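Hypothetical protein PH1109 (Pyrococcus horikoshii, PDB 2E6U) is of unknown function but belongs to the CoA-binding domain family with a Rossmann-like fold and carries coenzyme A bound. Local coordinates at residues I25-A30 and I40-L45; E79-F84 and K100-V105; V105-N110 and L125-N130. One frame throughout, in Å; residues are numbered along the deposited sequence.

The three contacts lie along one parallel sheet whose strands run in the order 51-55, 24-28, 80-83, 104-107, 126-129. Contact 1 sets a helix against strand 24-28, while contacts 2 and 3 join successive strand pairs and share Val105. Neighbouring strands tie them together: Val28 N lies 2.8 Å from Asp82 O between contacts 1 and 2, and Val81 O lies 2.8 Å from Trp106 N between contacts 2 and 3, both probable hydrogen bonds. The centres of contacts 1 and 3 are about 14 Å apart, yet both reach coenzyme A, Gly29 at its adenine and Tyr109 at its pantetheine arm. Phe84 of contact 2 touches coenzyme A as well.

Contact 1. Residues I25-A30 and I40-L45; sequences IALVGA and IVMKYL. With COA (coenzyme A), chain F.
Leu27 and Met42 join the first strand of a beta-alpha-beta unit, strand 24-28, to its connecting helix 37-47, which leads on to strand 51-55. The contact is purely apolar. The CD1 branch of Leu27 reaches the helix and lies 3.9 Å from both CB and CA of Met42, at the root of that side chain, and the two side chains cross at a slant. The same methyl is 4.2 Å from Leu45 CD2 and 4.5 Å from Val41 CG1, which places it among three residues on one side of the helix. Leu27 CG is anti to the backbone N (chi1 -164°), which sets it beside the carbonyl carbon. The chain of Met42 is extended and runs past Leu27 until SD lies 4.4 Å from Ala30 CB, just beyond the strand. The axes of the segments 25-28 and 40-45 are 10.4 Å apart and point in nearly opposite directions, at 164°, as expected for a beta-alpha-beta crossover. A type II turn spans Leu27 to Ala30; such a glycine-containing turn after the first strand is consistent with the family's Rossmann-like fold. Gly29 takes a positive phi of 89° in it, which suits a residue without a side chain. Its CA comes to 3.4 Å from N3A of coenzyme A, while Val28 CG1 is 4.2 Å from C2A of the same adenine. Val52 of strand 51-55 packs against Leu27, Met42 and Leu45, and Phe84 against Leu27 and Val41. Farther along the chain, Ser31 OG, Lys33 NZ, Arg36 NE and Asp37 OD2 hydrogen-bond to coenzyme A.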
loop_
_atom_site.group_PDB
_atom_site.type_symbol
_atom_site.label_atom_id
_atom_site.label_comp_id
_atom_site.label_asym_id
_atom_site.label_seq_id
_atom_site.Cartn_x
_atom_site.Cartn_y
_atom_site.Cartn_z
ATOM N N ILE A 25 0.175 7.966 -0.237
ATOM C CA ILE A 25 0.061 6.555 -0.620
ATOM C C ILE A 25 0.194 6.408 -2.140
ATOM O O ILE A 25 -0.469 7.135 -2.903
ATOM C CB ILE A 25 -1.302 5.973 -0.217
ATOM C CG1 ILE A 25 -1.737 6.361 1.218
ATOM C CG2 ILE A 25 -1.346 4.424 -0.478
ATOM C CD1 ILE A 25 -0.832 5.899 2.319
ATOM N N ALA A 26 1.032 5.476 -2.585
ATOM C CA ALA A 26 1.028 5.051 -4.008
ATOM C C ALA A 26 0.242 3.750 -4.016
ATOM O O ALA A 26 0.696 2.722 -3.458
ATOM C CB ALA A 26 2.443 4.844 -4.529
ATOM N N LEU A 27 -0.949 3.789 -4.617
ATOM C CA LEU A 27 -1.817 2.622 -4.638
ATOM C C LEU A 27 -1.632 1.885 -5.977
ATOM O O LEU A 27 -2.127 2.309 -7.034
ATOM C CB LEU A 27 -3.283 2.990 -4.369
ATOM C CG LEU A 27 -4.256 1.853 -3.981
ATOM C CD1 LEU A 27 -5.334 2.378 -3.054
ATOM C CD2 LEU A 27 -4.901 1.125 -5.195
ATOM N N VAL A 28 -0.915 0.764 -5.902
ATOM C CA VAL A 28 -0.444 0.052 -7.098
ATOM C C VAL A 28 -1.484 -0.969 -7.508
ATOM O O VAL A 28 -1.914 -1.777 -6.678
ATOM C CB VAL A 28 0.915 -0.638 -6.812
ATOM C CG1 VAL A 28 1.355 -1.454 -8.013
ATOM C CG2 VAL A 28 1.995 0.411 -6.403
ATOM N N GLY A 29 -1.869 -0.976 -8.787
ATOM C CA GLY A 29 -2.989 -1.781 -9.220
ATOM C C GLY A 29 -4.312 -1.052 -9.132
ATOM O O GLY A 29 -5.382 -1.650 -9.215
ATOM N N ALA A 30 -4.242 0.273 -8.979
ATOM C CA ALA A 30 -5.456 1.079 -8.991
ATOM C C ALA A 30 -6.311 0.790 -10.224
ATOM O O ALA A 30 -5.780 0.553 -11.329
ATOM C CB ALA A 30 -5.084 2.572 -8.944
ATOM N N ILE A 40 -12.410 0.194 -4.249
ATOM C CA ILE A 40 -13.120 0.369 -2.976
ATOM C C ILE A 40 -12.184 0.972 -1.915
ATOM O O ILE A 40 -12.543 1.950 -1.255
ATOM C CB ILE A 40 -13.705 -0.984 -2.470
ATOM C CG1 ILE A 40 -14.727 -1.516 -3.492
ATOM C CG2 ILE A 40 -14.336 -0.805 -1.067
ATOM C CD1 ILE A 40 -15.219 -2.979 -3.206
ATOM N N VAL A 41 -10.983 0.425 -1.785
ATOM C CA VAL A 41 -10.018 0.903 -0.778
ATOM C C VAL A 41 -9.530 2.321 -1.143
ATOM O O VAL A 41 -9.379 3.171 -0.247
ATOM C CB VAL A 41 -8.827 -0.090 -0.621
ATOM C CG1 VAL A 41 -7.706 0.483 0.259
ATOM C CG2 VAL A 41 -9.347 -1.466 -0.086
ATOM N N MET A 42 -9.303 2.584 -2.434
ATOM C CA MET A 42 -8.878 3.946 -2.852
ATOM C C MET A 42 -9.940 4.981 -2.468
ATOM O O MET A 42 -9.620 6.032 -1.904
ATOM C CB MET A 42 -8.584 4.022 -4.353
ATOM C CG MET A 42 -8.107 5.437 -4.757
ATOM S SD MET A 42 -7.339 5.384 -6.350
ATOM C CE MET A 42 -7.179 7.162 -6.724
ATOM N N LYS A 43 -11.208 4.680 -2.759
ATOM C CA LYS A 43 -12.305 5.590 -2.430
ATOM C C LYS A 43 -12.344 5.849 -0.911
ATOM O O LYS A 43 -12.445 7.001 -0.449
ATOM C CB LYS A 43 -13.628 4.985 -2.909
ATOM C CG LYS A 43 -14.782 5.977 -3.208
ATOM C CD LYS A 43 -14.587 7.380 -2.604
ATOM C CE LYS A 43 -15.502 8.458 -3.215
ATOM N NZ LYS A 43 -14.729 9.455 -4.070
ATOM N N TYR A 44 -12.222 4.776 -0.139
ATOM C CA TYR A 44 -12.237 4.883 1.320
ATOM C C TYR A 44 -11.085 5.752 1.854
ATOM O O TYR A 44 -11.281 6.669 2.669
ATOM C CB TYR A 44 -12.162 3.483 1.936
ATOM C CG TYR A 44 -12.174 3.500 3.442
ATOM C CD1 TYR A 44 -10.991 3.599 4.166
ATOM C CD2 TYR A 44 -13.373 3.404 4.144
ATOM C CE1 TYR A 44 -10.994 3.621 5.576
ATOM C CE2 TYR A 44 -13.377 3.413 5.543
ATOM C CZ TYR A 44 -12.186 3.533 6.240
ATOM O OH TYR A 44 -12.201 3.532 7.626
ATOM N N LEU A 45 -9.891 5.495 1.360
ATOM C CA LEU A 45 -8.724 6.228 1.826
ATOM C C LEU A 45 -8.873 7.701 1.482
ATOM O O LEU A 45 -8.551 8.554 2.309
ATOM C CB LEU A 45 -7.481 5.662 1.171
ATOM C CG LEU A 45 -6.636 4.592 1.887
ATOM C CD1 LEU A 45 -7.127 4.042 3.237
ATOM C CD2 LEU A 45 -5.920 3.604 0.942
HETATM N N1A COA F . 1.035 -2.464 -12.582
HETATM C C2A COA F . -0.095 -1.841 -11.909
HETATM N N3A COA F . -1.365 -2.527 -12.059
HETATM C C4A COA F . -1.419 -3.699 -12.739
HETATM C C5A COA F . -0.284 -4.282 -13.315
HETATM C C6A COA F . 0.954 -3.635 -13.238
HETATM N N6A COA F . 2.118 -4.115 -13.808
HETATM N N7A COA F . -0.709 -5.429 -13.907
HETATM C C8A COA F . -2.034 -5.567 -13.701
HETATM N N9A COA F . -2.449 -4.501 -12.971
HETATM C C1B COA F . -3.820 -4.213 -12.552
HETATM C C2B COA F . -4.805 -4.431 -13.723
HETATM O O2B COA F . -4.902 -3.295 -14.596
HETATM C C3B COA F . -6.102 -4.808 -13.013
HETATM O O3B COA F . -7.085 -3.772 -13.008
HETATM P P3B COA F . -8.179 -3.666 -14.180
HETATM O O7A COA F . -7.366 -3.762 -15.469
HETATM O O8A COA F . -9.084 -4.854 -13.951
HETATM O O9A COA F . -8.892 -2.347 -13.956
HETATM C C4B COA F . -5.667 -5.112 -11.589
HETATM O O4B COA F . -4.262 -5.145 -11.612
HETATM C C5B COA F . -6.101 -6.480 -11.070
HETATM O O5B COA F . -5.837 -7.447 -12.093
HETATM P P1A COA F . -5.573 -8.970 -11.659
HETATM O O1A COA F . -4.342 -8.982 -10.802
HETATM O O2A COA F . -5.599 -9.706 -12.991
HETATM O O3A COA F . -6.895 -9.250 -10.827
HETATM P P2A COA F . -7.317 -10.563 -9.987
HETATM O O4A COA F . -6.383 -11.656 -10.392
HETATM O O5A COA F . -8.816 -10.625 -10.092
HETATM O O6A COA F . -6.995 -10.121 -8.492
HETATM C CBP COA F . -5.578 -9.026 -6.906
HETATM C CCP COA F . -5.652 -10.106 -7.983
HETATM C CDP COA F . -5.805 -7.632 -7.505
HETATM C CEP COA F . -4.153 -9.050 -6.332
HETATM C CAP COA F . -6.658 -9.257 -5.850
HETATM O OAP COA F . -6.489 -10.523 -5.155
HETATM C C9P COA F . -6.577 -8.041 -4.922
HETATM O O9P COA F . -7.765 -7.283 -5.018
HETATM N N8P COA F . -6.184 -8.364 -3.569
HETATM C C7P COA F . -6.356 -7.431 -2.477
HETATM C C6P COA F . -7.670 -7.839 -1.826
HETATM C C5P COA F . -7.989 -7.245 -0.451
HETATM O O5P COA F . -6.913 -6.627 0.225
HETATM N N4P COA F . -9.148 -6.416 -0.435
HETATM C C3P COA F . -9.427 -5.637 0.751
HETATM C C2P COA F . -10.901 -5.702 1.083
HETATM S S1P COA F . -11.107 -5.130 2.787
#

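Contact 2. Residues E79-F84 and K100-V105; sequences EVVDLF and KGAKVV
The flat carbonyl group of Glu79 receives two backbone N-H groups from the residues facing it. Val104 N approaches nearly along the C=O axis at 3.0 Å from Glu79 O, although the hydrogen bond is bent (136°). Lys103 N, 2.8 Å from Glu79 O, comes in tilted 29° from the carbonyl plane. This double grip fixes the start of the strand pairing. Val81 N then bonds to Val104 O at 2.9 Å in a nearly straight hydrogen bond, in the parallel register Val80-Val104 and Val81-Val105. The strands belong to the beta-alpha-beta unit of strand 80-83, helix 87-100 and strand 104-107; the helix closes in a Schellman motif at Gly101. On one face of the sheet Val80 and Val104 run alongside one another in the same sense, with Val80 CG2 4.0 Å from Val104 CB. The other face, covered by helix 87-100, carries Val81 CG2 at 4.1 Å from Ala102 CB. Further along that face Leu83 CD2 packs against Val105 CG1. Val105 CG1 is anti to its own N (chi1 172°), which sends it toward Leu83. The Glu79 carboxylate forms a salt bridge with Arg21 through OE2, and its OE1 accepts from Lys24 N.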
loop_
_atom_site.group_PDB
_atom_site.type_symbol
_atom_site.label_atom_id
_atom_site.label_comp_id
_atom_site.label_asym_id
_atom_site.label_seq_id
_atom_site.Cartn_x
_atom_site.Cartn_y
_atom_site.Cartn_z
ATOM N N GLU A 79 5.056 7.785 0.932
ATOM C CA GLU A 79 5.401 7.164 2.220
ATOM C C GLU A 79 5.056 5.679 2.277
ATOM O O GLU A 79 5.806 4.889 2.875
ATOM C CB GLU A 79 4.692 7.928 3.333
ATOM C CG GLU A 79 5.290 9.345 3.475
ATOM C CD GLU A 79 4.378 10.348 4.163
ATOM O OE1 GLU A 79 3.159 10.142 4.228
ATOM O OE2 GLU A 79 4.907 11.385 4.636
ATOM N N VAL A 80 3.918 5.316 1.677
ATOM C CA VAL A 80 3.438 3.933 1.683
ATOM C C VAL A 80 3.185 3.493 0.250
ATOM O O VAL A 80 2.515 4.204 -0.511
ATOM C CB VAL A 80 2.118 3.799 2.437
ATOM C CG1 VAL A 80 1.616 2.324 2.434
ATOM C CG2 VAL A 80 2.234 4.346 3.872
ATOM N N VAL A 81 3.705 2.316 -0.104
ATOM C CA VAL A 81 3.321 1.655 -1.360
ATOM C C VAL A 81 2.316 0.561 -1.011
ATOM O O VAL A 81 2.672 -0.407 -0.332
ATOM C CB VAL A 81 4.545 1.148 -2.141
ATOM C CG1 VAL A 81 4.099 0.451 -3.443
ATOM C CG2 VAL A 81 5.457 2.326 -2.512
ATOM N N ASP A 82 1.058 0.760 -1.425
ATOM C CA ASP A 82 -0.089 -0.076 -1.051
ATOM C C ASP A 82 -0.348 -0.949 -2.276
ATOM O O ASP A 82 -0.720 -0.448 -3.343
ATOM C CB ASP A 82 -1.305 0.802 -0.697
ATOM C CG ASP A 82 -2.473 0.021 -0.126
ATOM O OD1 ASP A 82 -2.276 -1.107 0.412
ATOM O OD2 ASP A 82 -3.610 0.536 -0.185
ATOM N N LEU A 83 -0.098 -2.251 -2.127
ATOM C CA LEU A 83 -0.057 -3.176 -3.281
ATOM C C LEU A 83 -1.364 -3.937 -3.536
ATOM O O LEU A 83 -1.856 -4.640 -2.643
ATOM C CB LEU A 83 1.048 -4.183 -3.025
ATOM C CG LEU A 83 2.522 -4.051 -3.383
ATOM C CD1 LEU A 83 3.010 -2.970 -4.357
ATOM C CD2 LEU A 83 3.462 -4.351 -2.225
ATOM N N PHE A 84 -1.921 -3.788 -4.747
ATOM C CA PHE A 84 -3.110 -4.522 -5.182
ATOM C C PHE A 84 -2.763 -5.216 -6.519
ATOM O O PHE A 84 -3.532 -5.172 -7.485
ATOM C CB PHE A 84 -4.305 -3.606 -5.405
ATOM C CG PHE A 84 -4.946 -3.084 -4.138
ATOM C CD1 PHE A 84 -6.082 -3.715 -3.616
ATOM C CD2 PHE A 84 -4.455 -1.948 -3.509
ATOM C CE1 PHE A 84 -6.711 -3.230 -2.452
ATOM C CE2 PHE A 84 -5.066 -1.448 -2.351
ATOM C CZ PHE A 84 -6.197 -2.096 -1.822
ATOM N N LYS A 100 12.373 5.240 -4.384
ATOM C CA LYS A 100 11.541 6.421 -4.139
ATOM C C LYS A 100 11.766 6.965 -2.727
ATOM O O LYS A 100 11.481 8.135 -2.446
ATOM C CB LYS A 100 10.049 6.076 -4.348
ATOM C CG LYS A 100 9.074 7.244 -4.167
ATOM C CD LYS A 100 9.323 8.319 -5.216
ATOM C CE LYS A 100 8.178 9.300 -5.271
ATOM N NZ LYS A 100 8.621 10.549 -5.966
ATOM N N GLY A 101 12.289 6.124 -1.841
ATOM C CA GLY A 101 12.453 6.510 -0.437
ATOM C C GLY A 101 11.164 6.388 0.361
ATOM O O GLY A 101 10.958 7.100 1.355
ATOM N N ALA A 102 10.287 5.470 -0.060
ATOM C CA ALA A 102 9.093 5.163 0.706
ATOM C C ALA A 102 9.505 4.516 2.036
ATOM O O ALA A 102 10.622 4.004 2.163
ATOM C CB ALA A 102 8.150 4.237 -0.067
ATOM N N LYS A 103 8.604 4.567 3.004
ATOM C CA LYS A 103 8.864 4.086 4.360
ATOM C C LYS A 103 8.214 2.745 4.644
ATOM O O LYS A 103 8.662 2.006 5.536
ATOM C CB LYS A 103 8.365 5.096 5.398
ATOM C CG LYS A 103 9.014 6.466 5.303
ATOM C CD LYS A 103 10.525 6.327 5.435
ATOM C CE LYS A 103 11.166 7.601 5.899
ATOM N NZ LYS A 103 12.554 7.648 5.359
ATOM N N VAL A 104 7.130 2.450 3.924
ATOM C CA VAL A 104 6.290 1.303 4.232
ATOM C C VAL A 104 5.891 0.617 2.940
ATOM O O VAL A 104 5.463 1.292 1.998
ATOM C CB VAL A 104 5.003 1.725 4.990
ATOM C CG1 VAL A 104 4.025 0.524 5.204
ATOM C CG2 VAL A 104 5.348 2.411 6.334
ATOM N N VAL A 105 6.018 -0.713 2.896
ATOM C CA VAL A 105 5.428 -1.510 1.811
ATOM C C VAL A 105 4.268 -2.261 2.441
ATOM O O VAL A 105 4.449 -2.919 3.483
ATOM C CB VAL A 105 6.447 -2.508 1.165
ATOM C CG1 VAL A 105 5.744 -3.462 0.185
ATOM C CG2 VAL A 105 7.553 -1.763 0.441
#

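Contact 3. Residues V105-N110 and L125-N130; sequences VWFQYN and LIIVAN. With COA (coenzyme A), chain F.
Val128 lies with its CG1 methyl over one face of the Trp106 indole, 3.5 Å from the centroid of the six-membered ring and 11° off the ring normal, a CH-pi contact. CG2 lies over the same face, near CE3 at its rim. With Trp106 CG anti to the backbone N (chi1 -171°), the indole is laid along the sheet face where Val128 projects. On the other face Ile127 CG2 meets the Phe107 ring at its edge, 3.9 Å from CE2, while Val105 CG2 touches Leu125 CD2. The backbones hold this register in parallel pairing, the final step of the Rossmann-like sheet, from strand 104-107 through helix 114-122 to outermost strand 126-129. Val105 N bonds to Ile126 O at 2.8 Å, and Val128 uses backbone N and O: N reaches Val105 O at 2.9 Å and O receives Phe107 N at 2.8 Å. Farther along, Tyr109 and Asn130 cross at about a right angle, ring and amide planes 71° apart; ND2 lies near Tyr109 CD1, and the backbone O of Asn130 at the ring edge. Tyr109 holds the pantetheine arm of coenzyme A: its N donates to O5P at 3.1 Å, and its O accepts a weak bond from N8P at 2.8 Å. Trp106 NE1 bonds to Arg131 O, which probably helps set the indole's orientation, Tyr112 meets Phe107 edge-to-face, and Asp8 OD2 accepts from Ala129 N.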
loop_
_atom_site.group_PDB
_atom_site.type_symbol
_atom_site.label_atom_id
_atom_site.label_comp_id
_atom_site.label_asym_id
_atom_site.label_seq_id
_atom_site.Cartn_x
_atom_site.Cartn_y
_atom_site.Cartn_z
ATOM N N VAL A 105 6.018 -0.713 2.896
ATOM C CA VAL A 105 5.428 -1.510 1.811
ATOM C C VAL A 105 4.268 -2.261 2.441
ATOM O O VAL A 105 4.449 -2.919 3.483
ATOM C CB VAL A 105 6.447 -2.508 1.165
ATOM C CG1 VAL A 105 5.744 -3.462 0.185
ATOM C CG2 VAL A 105 7.553 -1.763 0.441
ATOM N N TRP A 106 3.077 -2.136 1.854
ATOM C CA TRP A 106 1.872 -2.743 2.423
ATOM C C TRP A 106 1.302 -3.785 1.448
ATOM O O TRP A 106 0.723 -3.427 0.416
ATOM C CB TRP A 106 0.812 -1.670 2.757
ATOM C CG TRP A 106 -0.395 -2.131 3.535
ATOM C CD1 TRP A 106 -1.282 -3.117 3.167
ATOM C CD2 TRP A 106 -0.869 -1.633 4.812
ATOM N NE1 TRP A 106 -2.252 -3.262 4.122
ATOM C CE2 TRP A 106 -2.023 -2.375 5.144
ATOM C CE3 TRP A 106 -0.428 -0.621 5.700
ATOM C CZ2 TRP A 106 -2.762 -2.151 6.321
ATOM C CZ3 TRP A 106 -1.155 -0.396 6.871
ATOM C CH2 TRP A 106 -2.313 -1.158 7.172
ATOM N N PHE A 107 1.465 -5.068 1.799
ATOM C CA PHE A 107 0.894 -6.186 1.014
ATOM C C PHE A 107 -0.578 -6.421 1.381
ATOM O O PHE A 107 -0.901 -6.921 2.494
ATOM C CB PHE A 107 1.706 -7.476 1.251
ATOM C CG PHE A 107 3.103 -7.438 0.728
ATOM C CD1 PHE A 107 3.370 -7.773 -0.593
ATOM C CD2 PHE A 107 4.172 -7.098 1.562
ATOM C CE1 PHE A 107 4.674 -7.757 -1.087
ATOM C CE2 PHE A 107 5.481 -7.083 1.099
ATOM C CZ PHE A 107 5.755 -7.424 -0.244
ATOM N N GLN A 108 -1.487 -6.085 0.467
ATOM C CA GLN A 108 -2.927 -6.357 0.649
ATOM C C GLN A 108 -3.163 -7.878 0.522
ATOM O O GLN A 108 -2.215 -8.591 0.221
ATOM C CB GLN A 108 -3.778 -5.618 -0.386
ATOM C CG GLN A 108 -3.750 -4.081 -0.225
ATOM C CD GLN A 108 -4.753 -3.548 0.811
ATOM O OE1 GLN A 108 -5.893 -4.070 0.985
ATOM N NE2 GLN A 108 -4.375 -2.462 1.444
ATOM N N TYR A 109 -4.396 -8.354 0.739
ATOM C CA TYR A 109 -4.639 -9.815 0.710
ATOM C C TYR A 109 -4.297 -10.350 -0.671
ATOM O O TYR A 109 -4.626 -9.727 -1.684
ATOM C CB TYR A 109 -6.091 -10.200 0.992
ATOM C CG TYR A 109 -6.752 -9.574 2.194
ATOM C CD1 TYR A 109 -6.084 -9.432 3.399
ATOM C CD2 TYR A 109 -8.091 -9.187 2.130
ATOM C CE1 TYR A 109 -6.724 -8.864 4.514
ATOM C CE2 TYR A 109 -8.738 -8.619 3.238
ATOM C CZ TYR A 109 -8.045 -8.473 4.416
ATOM O OH TYR A 109 -8.701 -7.930 5.501
ATOM N N ASN A 110 -3.637 -11.506 -0.688
ATOM C CA ASN A 110 -3.323 -12.227 -1.923
ATOM C C ASN A 110 -2.185 -11.630 -2.757
ATOM O O ASN A 110 -1.996 -12.025 -3.907
ATOM C CB ASN A 110 -4.600 -12.447 -2.754
ATOM C CG ASN A 110 -5.680 -13.235 -1.975
ATOM O OD1 ASN A 110 -5.366 -14.120 -1.170
ATOM N ND2 ASN A 110 -6.943 -12.901 -2.206
ATOM N N LEU A 125 12.747 -0.685 5.064
ATOM C CA LEU A 125 11.330 -0.346 5.083
ATOM C C LEU A 125 10.502 -1.198 6.044
ATOM O O LEU A 125 10.836 -2.358 6.338
ATOM C CB LEU A 125 10.740 -0.389 3.665
ATOM C CG LEU A 125 11.122 0.780 2.752
ATOM C CD1 LEU A 125 12.591 0.759 2.359
ATOM C CD2 LEU A 125 10.263 0.764 1.505
ATOM N N ILE A 126 9.420 -0.617 6.544
ATOM C CA ILE A 126 8.443 -1.355 7.301
ATOM C C ILE A 126 7.606 -2.198 6.327
ATOM O O ILE A 126 7.148 -1.701 5.289
ATOM C CB ILE A 126 7.538 -0.402 8.089
ATOM C CG1 ILE A 126 8.375 0.447 9.063
ATOM C CG2 ILE A 126 6.428 -1.148 8.815
ATOM C CD1 ILE A 126 7.623 1.650 9.620
ATOM N N ILE A 127 7.402 -3.465 6.677
ATOM C CA ILE A 127 6.528 -4.346 5.906
ATOM C C ILE A 127 5.236 -4.617 6.667
ATOM O O ILE A 127 5.247 -5.069 7.840
ATOM C CB ILE A 127 7.256 -5.665 5.526
ATOM C CG1 ILE A 127 8.443 -5.331 4.606
ATOM C CG2 ILE A 127 6.286 -6.649 4.870
ATOM C CD1 ILE A 127 9.648 -6.206 4.823
ATOM N N VAL A 128 4.118 -4.312 6.023
ATOM C CA VAL A 128 2.808 -4.703 6.515
ATOM C C VAL A 128 2.343 -5.809 5.579
ATOM O O VAL A 128 2.387 -5.654 4.360
ATOM C CB VAL A 128 1.779 -3.532 6.540
ATOM C CG1 VAL A 128 0.433 -3.999 7.047
ATOM C CG2 VAL A 128 2.319 -2.339 7.378
ATOM N N ALA A 129 1.934 -6.938 6.144
ATOM C CA ALA A 129 1.620 -8.104 5.313
ATOM C C ALA A 129 0.277 -8.730 5.633
ATOM O O ALA A 129 -0.101 -8.869 6.811
ATOM C CB ALA A 129 2.748 -9.145 5.389
ATOM N N ASN A 130 -0.453 -9.065 4.572
ATOM C CA ASN A 130 -1.764 -9.691 4.685
ATOM C C ASN A 130 -2.748 -8.901 5.552
ATOM O O ASN A 130 -3.426 -9.452 6.426
ATOM C CB ASN A 130 -1.602 -11.132 5.180
ATOM C CG ASN A 130 -2.710 -12.041 4.713
ATOM O OD1 ASN A 130 -3.195 -12.874 5.483
ATOM N ND2 ASN A 130 -3.112 -11.904 3.444
HETATM N N1A COA F . 1.035 -2.464 -12.582
HETATM C C2A COA F . -0.095 -1.841 -11.909
HETATM N N3A COA F . -1.365 -2.527 -12.059
HETATM C C4A COA F . -1.419 -3.699 -12.739
HETATM C C5A COA F . -0.284 -4.282 -13.315
HETATM C C6A COA F . 0.954 -3.635 -13.238
HETATM N N6A COA F . 2.118 -4.115 -13.808
HETATM N N7A COA F . -0.709 -5.429 -13.907
HETATM C C8A COA F . -2.034 -5.567 -13.701
HETATM N N9A COA F . -2.449 -4.501 -12.971
HETATM C C1B COA F . -3.820 -4.213 -12.552
HETATM C C2B COA F . -4.805 -4.431 -13.723
HETATM O O2B COA F . -4.902 -3.295 -14.596
HETATM C C3B COA F . -6.102 -4.808 -13.013
HETATM O O3B COA F . -7.085 -3.772 -13.008
HETATM P P3B COA F . -8.179 -3.666 -14.180
HETATM O O7A COA F . -7.366 -3.762 -15.469
HETATM O O8A COA F . -9.084 -4.854 -13.951
HETATM O O9A COA F . -8.892 -2.347 -13.956
HETATM C C4B COA F . -5.667 -5.112 -11.589
HETATM O O4B COA F . -4.262 -5.145 -11.612
HETATM C C5B COA F . -6.101 -6.480 -11.070
HETATM O O5B COA F . -5.837 -7.447 -12.093
HETATM P P1A COA F . -5.573 -8.970 -11.659
HETATM O O1A COA F . -4.342 -8.982 -10.802
HETATM O O2A COA F . -5.599 -9.706 -12.991
HETATM O O3A COA F . -6.895 -9.250 -10.827
HETATM P P2A COA F . -7.317 -10.563 -9.987
HETATM O O4A COA F . -6.383 -11.656 -10.392
HETATM O O5A COA F . -8.816 -10.625 -10.092
HETATM O O6A COA F . -6.995 -10.121 -8.492
HETATM C CBP COA F . -5.578 -9.026 -6.906
HETATM C CCP COA F . -5.652 -10.106 -7.983
HETATM C CDP COA F . -5.805 -7.632 -7.505
HETATM C CEP COA F . -4.153 -9.050 -6.332
HETATM C CAP COA F . -6.658 -9.257 -5.850
HETATM O OAP COA F . -6.489 -10.523 -5.155
HETATM C C9P COA F . -6.577 -8.041 -4.922
HETATM O O9P COA F . -7.765 -7.283 -5.018
HETATM N N8P COA F . -6.184 -8.364 -3.569
HETATM C C7P COA F . -6.356 -7.431 -2.477
HETATM C C6P COA F . -7.670 -7.839 -1.826
HETATM C C5P COA F . -7.989 -7.245 -0.451
HETATM O O5P COA F . -6.913 -6.627 0.225
HETATM N N4P COA F . -9.148 -6.416 -0.435
HETATM C C3P COA F . -9.427 -5.637 0.751
HETATM C C2P COA F . -10.901 -5.702 1.083
HETATM S S1P COA F . -11.107 -5.130 2.787
#